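Long-range contact in lysine/ornithine decarboxylase (Vibrio vulnificus, PDB 2PLJ), which decarboxylates lysine and ornithine as a pyridoxal-phosphate enzyme with a beta/alpha barrel and a beta barrel: residues T80-P91 with S103-L114. Numbering follows the deposited sequence.
Sequences TLHYALKPLPHP and SFDLATTGEVEL. With P3T ((4-{[(4-aminobutyl)amino]methyl}-5-hydroxy-6-methylpyridin-3-yl)methyl dihydrogen phosphate), chain D.
Tyr83 and its neighbours pair with Ser103-Asp105 as adjacent parallel strands of the beta/alpha barrel, joined by helix 91-100 in a beta-alpha-beta unit, with the cofactor-putrescine adduct P3T at the C-terminal ends of the two strands. Four backbone hydrogen bonds join the segments: Ser103 N to Leu81 O, Tyr83 N to Ser103 O (2.8 Å), Asp105 N to Tyr83 O and, just past the strand, Leu85 N to Asp105 O (3.3 Å). On the face with Ala84 and Asp105, Ser103 CB sits over the His82 ring in a CH-pi contact, 3.5 Å from its centroid. Tyr83 and Phe104 take the other face, where both touch Leu97 of helix 91-100; Phe104 CD1 also meets Leu85 CD1. Tyr83 CG lies anti to the backbone N (chi1 175°), and the side chain runs along its own segment until OH donates to Leu88 O. Beyond the strands, Leu85 CD2 packs on Leu114 CD2 (3.7 Å). Lys86 NZ is modelled covalently bound to P3T CAG, while Asp105 OD1 is hydrogen-bonded to Thr128 OG1. Glu111 OE1 accepts from Ala107 N (2.8 Å) and from a water that also donates to Asp105 O and accepts from Lys86 N, thus linking the end of strand 103-106 to the backbone of the ligand-bonded lysine.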
loop_
_atom_site.group_PDB
_atom_site.type_symbol
_atom_site.label_atom_id
_atom_site.label_comp_id
_atom_site.label_asym_id
_atom_site.label_seq_id
_atom_site.Cartn_x
_atom_site.Cartn_y
_atom_site.Cartn_z
ATOM N N THR A 80 28.064 -15.253 6.298
ATOM C CA THR A 80 26.989 -16.045 5.706
ATOM C C THR A 80 25.853 -15.064 5.379
ATOM O O THR A 80 25.343 -14.369 6.276
ATOM C CB THR A 80 26.518 -17.171 6.653
ATOM O OG1 THR A 80 27.641 -18.032 6.943
ATOM C CG2 THR A 80 25.397 -18.016 5.994
ATOM N N LEU A 81 25.474 -15.034 4.098
ATOM C CA LEU A 81 24.452 -14.089 3.648
ATOM C C LEU A 81 23.066 -14.723 3.626
ATOM O O LEU A 81 22.790 -15.643 2.837
ATOM C CB LEU A 81 24.813 -13.541 2.259
ATOM C CG LEU A 81 26.202 -12.898 2.144
ATOM C CD1 LEU A 81 26.511 -12.481 0.689
ATOM C CD2 LEU A 81 26.348 -11.725 3.134
ATOM N N HIS A 82 22.213 -14.213 4.501
ATOM C CA HIS A 82 20.824 -14.646 4.590
ATOM C C HIS A 82 19.939 -13.650 3.847
ATOM O O HIS A 82 19.621 -12.580 4.376
ATOM C CB HIS A 82 20.420 -14.726 6.076
ATOM C CG HIS A 82 20.959 -15.942 6.784
ATOM N ND1 HIS A 82 22.267 -16.056 7.197
ATOM C CD2 HIS A 82 20.349 -17.100 7.151
ATOM C CE1 HIS A 82 22.446 -17.225 7.798
ATOM N NE2 HIS A 82 21.305 -17.888 7.760
ATOM N N TYR A 83 19.527 -14.000 2.637
ATOM C CA TYR A 83 18.619 -13.084 1.887
ATOM C C TYR A 83 17.298 -12.820 2.635
ATOM O O TYR A 83 16.586 -13.765 2.979
ATOM C CB TYR A 83 18.324 -13.704 0.511
ATOM C CG TYR A 83 17.302 -12.886 -0.256
ATOM C CD1 TYR A 83 17.557 -11.554 -0.588
ATOM C CD2 TYR A 83 16.076 -13.443 -0.637
ATOM C CE1 TYR A 83 16.619 -10.807 -1.329
ATOM C CE2 TYR A 83 15.125 -12.701 -1.364
ATOM C CZ TYR A 83 15.405 -11.377 -1.683
ATOM O OH TYR A 83 14.489 -10.642 -2.418
ATOM N N ALA A 84 16.998 -11.543 2.887
ATOM C CA ALA A 84 15.737 -11.162 3.516
ATOM C C ALA A 84 14.641 -11.181 2.432
ATOM O O ALA A 84 14.696 -10.418 1.424
ATOM C CB ALA A 84 15.846 -9.762 4.167
ATOM N N LEU A 85 13.679 -12.071 2.606
ATOM C CA LEU A 85 12.594 -12.187 1.619
ATOM C C LEU A 85 11.785 -10.904 1.538
ATOM O O LEU A 85 11.229 -10.590 0.471
ATOM C CB LEU A 85 11.656 -13.353 1.935
ATOM C CG LEU A 85 12.034 -14.682 1.278
ATOM C CD1 LEU A 85 13.366 -15.170 1.792
ATOM C CD2 LEU A 85 10.895 -15.699 1.503
ATOM N N LYS A 86 11.677 -10.188 2.654
ATOM C CA LYS A 86 10.743 -9.008 2.800
ATOM C C LYS A 86 10.656 -8.078 1.548
ATOM O O LYS A 86 9.555 -7.782 1.028
ATOM C CB LYS A 86 11.200 -8.118 3.993
ATOM C CG LYS A 86 10.954 -8.599 5.417
ATOM C CD LYS A 86 11.616 -7.593 6.392
ATOM C CE LYS A 86 12.024 -6.256 5.687
ATOM N NZ LYS A 86 13.324 -5.591 6.066
ATOM N N PRO A 87 11.817 -7.583 1.055
ATOM C CA PRO A 87 11.712 -6.640 -0.076
ATOM C C PRO A 87 11.183 -7.199 -1.397
ATOM O O PRO A 87 10.673 -6.422 -2.231
ATOM C CB PRO A 87 13.150 -6.173 -0.291
ATOM C CG PRO A 87 13.991 -7.342 0.268
ATOM C CD PRO A 87 13.222 -7.738 1.498
ATOM N N LEU A 88 11.350 -8.506 -1.610
ATOM C CA LEU A 88 10.937 -9.171 -2.874
ATOM C C LEU A 88 10.845 -10.672 -2.577
ATOM O O LEU A 88 11.809 -11.394 -2.769
ATOM C CB LEU A 88 11.909 -8.872 -4.038
ATOM C CG LEU A 88 11.456 -9.507 -5.358
ATOM C CD1 LEU A 88 10.011 -9.030 -5.746
ATOM C CD2 LEU A 88 12.476 -9.232 -6.475
ATOM N N PRO A 89 9.705 -11.104 -2.004
ATOM C CA PRO A 89 9.520 -12.499 -1.587
ATOM C C PRO A 89 9.073 -13.358 -2.755
ATOM O O PRO A 89 7.936 -13.873 -2.768
ATOM C CB PRO A 89 8.413 -12.379 -0.528
ATOM C CG PRO A 89 7.527 -11.255 -1.035
ATOM C CD PRO A 89 8.536 -10.264 -1.635
ATOM N N HIS A 90 9.941 -13.492 -3.757
ATOM C CA HIS A 90 9.535 -14.071 -5.039
ATOM C C HIS A 90 10.135 -15.468 -5.160
ATOM O O HIS A 90 11.334 -15.653 -4.981
ATOM C CB HIS A 90 10.006 -13.174 -6.176
ATOM C CG HIS A 90 9.442 -13.541 -7.512
ATOM N ND1 HIS A 90 9.674 -14.767 -8.099
ATOM C CD2 HIS A 90 8.696 -12.829 -8.388
ATOM C CE1 HIS A 90 9.051 -14.815 -9.267
ATOM N NE2 HIS A 90 8.453 -13.648 -9.472
ATOM N N PRO A 91 9.303 -16.467 -5.481
ATOM C CA PRO A 91 9.813 -17.857 -5.500
ATOM C C PRO A 91 11.008 -18.059 -6.467
ATOM O O PRO A 91 11.915 -18.839 -6.160
ATOM C CB PRO A 91 8.616 -18.692 -5.973
ATOM C CG PRO A 91 7.481 -17.758 -6.140
ATOM C CD PRO A 91 7.876 -16.349 -5.837
ATOM N N SER A 103 21.811 -18.323 2.003
ATOM C CA SER A 103 20.893 -18.683 3.081
ATOM C C SER A 103 19.741 -17.637 3.067
ATOM O O SER A 103 19.690 -16.771 2.154
ATOM C CB SER A 103 21.639 -18.699 4.424
ATOM O OG SER A 103 22.651 -19.702 4.416
ATOM N N PHE A 104 18.824 -17.728 4.039
ATOM C CA PHE A 104 17.573 -16.915 3.995
ATOM C C PHE A 104 17.203 -16.400 5.367
ATOM O O PHE A 104 17.475 -17.041 6.393
ATOM C CB PHE A 104 16.440 -17.761 3.395
ATOM C CG PHE A 104 16.730 -18.170 1.981
ATOM C CD1 PHE A 104 16.513 -17.274 0.927
ATOM C CD2 PHE A 104 17.363 -19.388 1.726
ATOM C CE1 PHE A 104 16.839 -17.635 -0.402
ATOM C CE2 PHE A 104 17.709 -19.751 0.411
ATOM C CZ PHE A 104 17.441 -18.863 -0.652
ATOM N N ASP A 105 16.583 -15.239 5.341
ATOM C CA ASP A 105 16.110 -14.527 6.507
ATOM C C ASP A 105 14.596 -14.394 6.342
ATOM O O ASP A 105 14.121 -13.795 5.367
ATOM C CB ASP A 105 16.768 -13.158 6.563
ATOM C CG ASP A 105 16.134 -12.249 7.592
ATOM O OD1 ASP A 105 15.619 -12.799 8.601
ATOM O OD2 ASP A 105 16.205 -11.004 7.421
ATOM N N LEU A 106 13.865 -15.001 7.277
ATOM C CA LEU A 106 12.395 -15.120 7.277
ATOM C C LEU A 106 11.807 -14.250 8.404
ATOM O O LEU A 106 12.403 -14.117 9.453
ATOM C CB LEU A 106 11.990 -16.586 7.560
ATOM C CG LEU A 106 12.726 -17.661 6.748
ATOM C CD1 LEU A 106 12.179 -19.015 7.182
ATOM C CD2 LEU A 106 12.574 -17.423 5.236
ATOM N N ALA A 107 10.630 -13.684 8.173
ATOM C CA ALA A 107 10.007 -12.834 9.174
ATOM C C ALA A 107 8.602 -13.263 9.581
ATOM O O ALA A 107 8.090 -12.760 10.588
ATOM C CB ALA A 107 9.969 -11.428 8.636
ATOM N N THR A 108 7.967 -14.121 8.769
ATOM C CA THR A 108 6.583 -14.532 8.976
ATOM C C THR A 108 6.342 -15.966 8.506
ATOM O O THR A 108 7.115 -16.542 7.716
ATOM C CB THR A 108 5.577 -13.632 8.197
ATOM O OG1 THR A 108 5.804 -13.812 6.792
ATOM C CG2 THR A 108 5.753 -12.139 8.579
ATOM N N THR A 109 5.241 -16.516 8.987
ATOM C CA THR A 109 4.777 -17.817 8.527
ATOM C C THR A 109 4.676 -17.862 7.002
ATOM O O THR A 109 5.040 -18.873 6.401
ATOM C CB THR A 109 3.483 -18.178 9.218
ATOM O OG1 THR A 109 3.736 -18.264 10.626
ATOM C CG2 THR A 109 2.924 -19.498 8.689
ATOM N N GLY A 110 4.144 -16.793 6.384
ATOM C CA GLY A 110 4.065 -16.757 4.902
ATOM C C GLY A 110 5.420 -16.973 4.225
ATOM O O GLY A 110 5.518 -17.702 3.235
ATOM N N GLU A 111 6.465 -16.348 4.782
ATOM C CA GLU A 111 7.826 -16.487 4.271
ATOM C C GLU A 111 8.388 -17.888 4.544
ATOM O O GLU A 111 9.050 -18.473 3.683
ATOM C CB GLU A 111 8.722 -15.386 4.794
ATOM C CG GLU A 111 8.219 -14.003 4.322
ATOM C CD GLU A 111 9.112 -12.862 4.698
ATOM O OE1 GLU A 111 10.077 -13.076 5.464
ATOM O OE2 GLU A 111 8.811 -11.722 4.250
ATOM N N VAL A 112 8.076 -18.438 5.719
ATOM C CA VAL A 112 8.415 -19.841 6.008
ATOM C C VAL A 112 7.799 -20.738 4.917
ATOM O O VAL A 112 8.480 -21.610 4.323
ATOM C CB VAL A 112 7.899 -20.247 7.418
ATOM C CG1 VAL A 112 7.966 -21.799 7.605
ATOM C CG2 VAL A 112 8.706 -19.559 8.499
ATOM N N GLU A 113 6.514 -20.514 4.648
ATOM C CA GLU A 113 5.791 -21.364 3.690
ATOM C C GLU A 113 6.390 -21.262 2.274
ATOM O O GLU A 113 6.459 -22.282 1.541
ATOM C CB GLU A 113 4.308 -21.005 3.738
ATOM C CG GLU A 113 3.658 -21.530 5.033
ATOM C CD GLU A 113 2.169 -21.178 5.200
ATOM O OE1 GLU A 113 1.642 -20.358 4.422
ATOM O OE2 GLU A 113 1.556 -21.724 6.145
ATOM N N LEU A 114 6.792 -20.045 1.898
ATOM C CA LEU A 114 7.390 -19.813 0.581
ATOM C C LEU A 114 8.697 -20.621 0.464
ATOM O O LEU A 114 8.846 -21.417 -0.469
ATOM C CB LEU A 114 7.630 -18.324 0.317
ATOM C CG LEU A 114 8.341 -18.069 -1.026
ATOM C CD1 LEU A 114 7.638 -18.711 -2.207
ATOM C CD2 LEU A 114 8.425 -16.548 -1.170
HETATM O OAE P3T D . 19.025 -5.037 3.215
HETATM P PAU P3T D . 17.688 -4.229 3.503
HETATM O OAF P3T D . 16.570 -4.612 2.421
HETATM O OAC P3T D . 17.859 -2.726 3.625
HETATM O OAP P3T D . 17.014 -4.716 4.892
HETATM C CAM P3T D . 16.611 -6.145 5.016
HETATM C CAS P3T D . 16.254 -6.337 6.497
HETATM C CAH P3T D . 17.135 -7.183 7.183
HETATM N NAO P3T D . 16.946 -7.424 8.480
HETATM C CAQ P3T D . 15.963 -6.860 9.173
HETATM C CAA P3T D . 15.837 -7.165 10.687
HETATM C CAR P3T D . 15.059 -5.972 8.553
HETATM O OAD P3T D . 14.070 -5.431 9.279
HETATM C CAT P3T D . 15.209 -5.686 7.179
HETATM C CAG P3T D . 14.262 -4.837 6.528
HETATM N NAN P3T D . 13.578 -3.949 7.236
HETATM C CAL P3T D . 12.526 -3.014 6.722
HETATM C CAK P3T D . 12.958 -2.265 5.450
HETATM C CAJ P3T D . 11.721 -1.420 5.012
HETATM C CAI P3T D . 12.025 -0.621 3.740
HETATM N NAB P3T D . 10.949 0.349 3.423
HETATM O O HOH W 1 12.303 -11.568 5.373
#